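Local coordinates for translocator protein BipD (Burkholderia pseudomallei, PDB 3NFT) that is required for invasion of epithelial cells and survival within host cells, and probably regulates secretion of the effectors BipB and BipC, at residues 31-36 with 282-287. Numbering follows the deposited sequence.
Sequences DDLRAA and LVKVLS
Leu33, on the short helix 30-35, packs onto Val283 and Lys284 of the long C-terminal helix 244-295, and the pairing illustrates how one leucine can supply the apolar side of a contact between a short helix and one predicted to form a coiled coil. Its two methyl branches divide the work. CD2 of Leu33 meets CG1 of Val283 at 3.6 Å, a normal van der Waals approach, with CB of Val283 close behind. The valine takes part through one branch: CG1 lies opposite its own backbone N (chi1 169°), and this is the methyl that reaches the leucine. The two side chains pass one another in opposite directions.

The other branch of Leu33 deals with a lysine. CD1 lies 4.1 Å from CE of Lys284, a looser apolar touch one carbon short of the lysine's ammonium nitrogen. Although the CB of Lys284 does not head for the short helix, the side chain stays extended beyond CG and crosses the leucine at about a right angle. Its NZ forms a salt bridge with Asp30, the residue just ahead of segment 31-36, so the apolar stem and the charged end of one lysine both engage the N-terminal helix. The backbones remain well separated, with 8.4 Å between the CA atoms of Leu33 and Val283, and the 116 Å² buried here comes from three residues, more than half of it from Leu33.

Such packing is consistent with the N-terminal domain's role as an intramolecular chaperone that prevents premature oligomerization through the coiled-coil region. Around this small apolar patch, Leu95 of helix 76-103 touches both Leu33 and Val283, closing a three-helix junction; farther round helix 244-295, Leu286 packs on helices 76-103 and 121-160, while Val285 rests on Ala289 of the second subunit.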
loop_
_atom_site.group_PDB
_atom_site.type_symbol
_atom_site.label_atom_id
_atom_site.label_comp_id
_atom_site.label_asym_id
_atom_site.label_seq_id
_atom_site.Cartn_x
_atom_site.Cartn_y
_atom_site.Cartn_z
ATOM N N ASP A 31 20.304 -11.443 -11.167
ATOM C CA ASP A 31 21.111 -12.529 -10.609
ATOM C C ASP A 31 20.703 -12.778 -9.154
ATOM O O ASP A 31 20.594 -13.925 -8.725
ATOM C CB ASP A 31 22.615 -12.201 -10.714
ATOM C CG ASP A 31 23.504 -13.428 -10.530
ATOM O OD1 ASP A 31 24.467 -13.346 -9.746
ATOM O OD2 ASP A 31 23.247 -14.474 -11.167
ATOM N N ASP A 32 20.451 -11.701 -8.408
ATOM C CA ASP A 32 19.970 -11.824 -7.032
ATOM C C ASP A 32 18.646 -12.577 -6.988
ATOM O O ASP A 32 18.428 -13.390 -6.111
ATOM C CB ASP A 32 19.740 -10.459 -6.365
ATOM C CG ASP A 32 21.011 -9.699 -6.067
ATOM O OD1 ASP A 32 22.107 -10.291 -6.097
ATOM O OD2 ASP A 32 20.891 -8.489 -5.768
ATOM N N LEU A 33 17.730 -12.271 -7.909
ATOM C CA LEU A 33 16.452 -12.959 -7.927
ATOM C C LEU A 33 16.641 -14.454 -8.151
ATOM O O LEU A 33 16.043 -15.277 -7.450
ATOM C CB LEU A 33 15.510 -12.363 -8.989
ATOM C CG LEU A 33 14.853 -11.032 -8.607
ATOM C CD1 LEU A 33 14.221 -10.295 -9.802
ATOM C CD2 LEU A 33 13.791 -11.297 -7.556
ATOM N N ARG A 34 17.496 -14.817 -9.101
ATOM C CA ARG A 34 17.739 -16.227 -9.375
ATOM C C ARG A 34 18.376 -16.896 -8.157
ATOM O O ARG A 34 18.045 -18.036 -7.830
ATOM C CB ARG A 34 18.584 -16.413 -10.639
ATOM C CG ARG A 34 17.920 -15.888 -11.916
ATOM C CD ARG A 34 18.676 -16.342 -13.162
ATOM N NE ARG A 34 19.887 -15.553 -13.383
ATOM C CZ ARG A 34 19.957 -14.415 -14.081
ATOM N NH1 ARG A 34 18.881 -13.883 -14.659
ATOM N NH2 ARG A 34 21.130 -13.798 -14.204
ATOM N N ALA A 35 19.253 -16.179 -7.456
ATOM C CA ALA A 35 19.860 -16.703 -6.223
ATOM C C ALA A 35 18.879 -16.835 -5.062
ATOM O O ALA A 35 19.132 -17.578 -4.107
ATOM C CB ALA A 35 21.051 -15.837 -5.807
ATOM N N ALA A 36 17.763 -16.104 -5.138
ATOM C CA ALA A 36 16.663 -16.241 -4.192
ATOM C C ALA A 36 15.646 -17.291 -4.652
ATOM O O ALA A 36 14.604 -17.490 -3.996
ATOM C CB ALA A 36 15.982 -14.903 -3.981
ATOM N N LEU A 282 8.482 -5.496 -8.429
ATOM C CA LEU A 282 7.983 -5.434 -7.050
ATOM C C LEU A 282 9.048 -5.819 -6.027
ATOM O O LEU A 282 9.249 -5.120 -5.033
ATOM C CB LEU A 282 6.736 -6.301 -6.873
ATOM C CG LEU A 282 6.136 -6.479 -5.467
ATOM C CD1 LEU A 282 5.668 -5.133 -4.867
ATOM C CD2 LEU A 282 4.979 -7.509 -5.485
ATOM N N VAL A 283 9.746 -6.909 -6.294
ATOM C CA VAL A 283 10.805 -7.345 -5.398
ATOM C C VAL A 283 11.918 -6.303 -5.340
ATOM O O VAL A 283 12.444 -6.018 -4.265
ATOM C CB VAL A 283 11.379 -8.711 -5.809
ATOM C CG1 VAL A 283 12.683 -9.009 -5.009
ATOM C CG2 VAL A 283 10.338 -9.761 -5.615
ATOM N N LYS A 284 12.301 -5.753 -6.499
ATOM C CA LYS A 284 13.353 -4.721 -6.534
ATOM C C LYS A 284 12.939 -3.467 -5.753
ATOM O O LYS A 284 13.737 -2.878 -5.024
ATOM C CB LYS A 284 13.713 -4.380 -7.978
ATOM C CG LYS A 284 14.481 -5.496 -8.696
ATOM C CD LYS A 284 14.624 -5.251 -10.182
ATOM C CE LYS A 284 15.239 -6.470 -10.874
ATOM N NZ LYS A 284 15.572 -6.203 -12.303
ATOM N N VAL A 285 11.669 -3.083 -5.873
ATOM C CA VAL A 285 11.125 -1.968 -5.097
ATOM C C VAL A 285 11.139 -2.253 -3.593
ATOM O O VAL A 285 11.597 -1.439 -2.796
ATOM C CB VAL A 285 9.693 -1.586 -5.566
ATOM C CG1 VAL A 285 9.031 -0.643 -4.571
ATOM C CG2 VAL A 285 9.789 -0.946 -6.937
ATOM N N LEU A 286 10.664 -3.421 -3.203
ATOM C CA LEU A 286 10.601 -3.788 -1.798
ATOM C C LEU A 286 11.997 -3.907 -1.175
ATOM O O LEU A 286 12.202 -3.475 -0.043
ATOM C CB LEU A 286 9.848 -5.105 -1.622
ATOM C CG LEU A 286 8.337 -5.127 -1.872
ATOM C CD1 LEU A 286 7.846 -6.599 -1.862
ATOM C CD2 LEU A 286 7.604 -4.303 -0.842
ATOM N N SER A 287 12.948 -4.460 -1.936
ATOM C CA SER A 287 14.315 -4.605 -1.454
ATOM C C SER A 287 14.949 -3.251 -1.235
ATOM O O SER A 287 15.608 -3.028 -0.216
ATOM C CB SER A 287 15.131 -5.411 -2.460
ATOM O OG SER A 287 14.549 -6.676 -2.537
#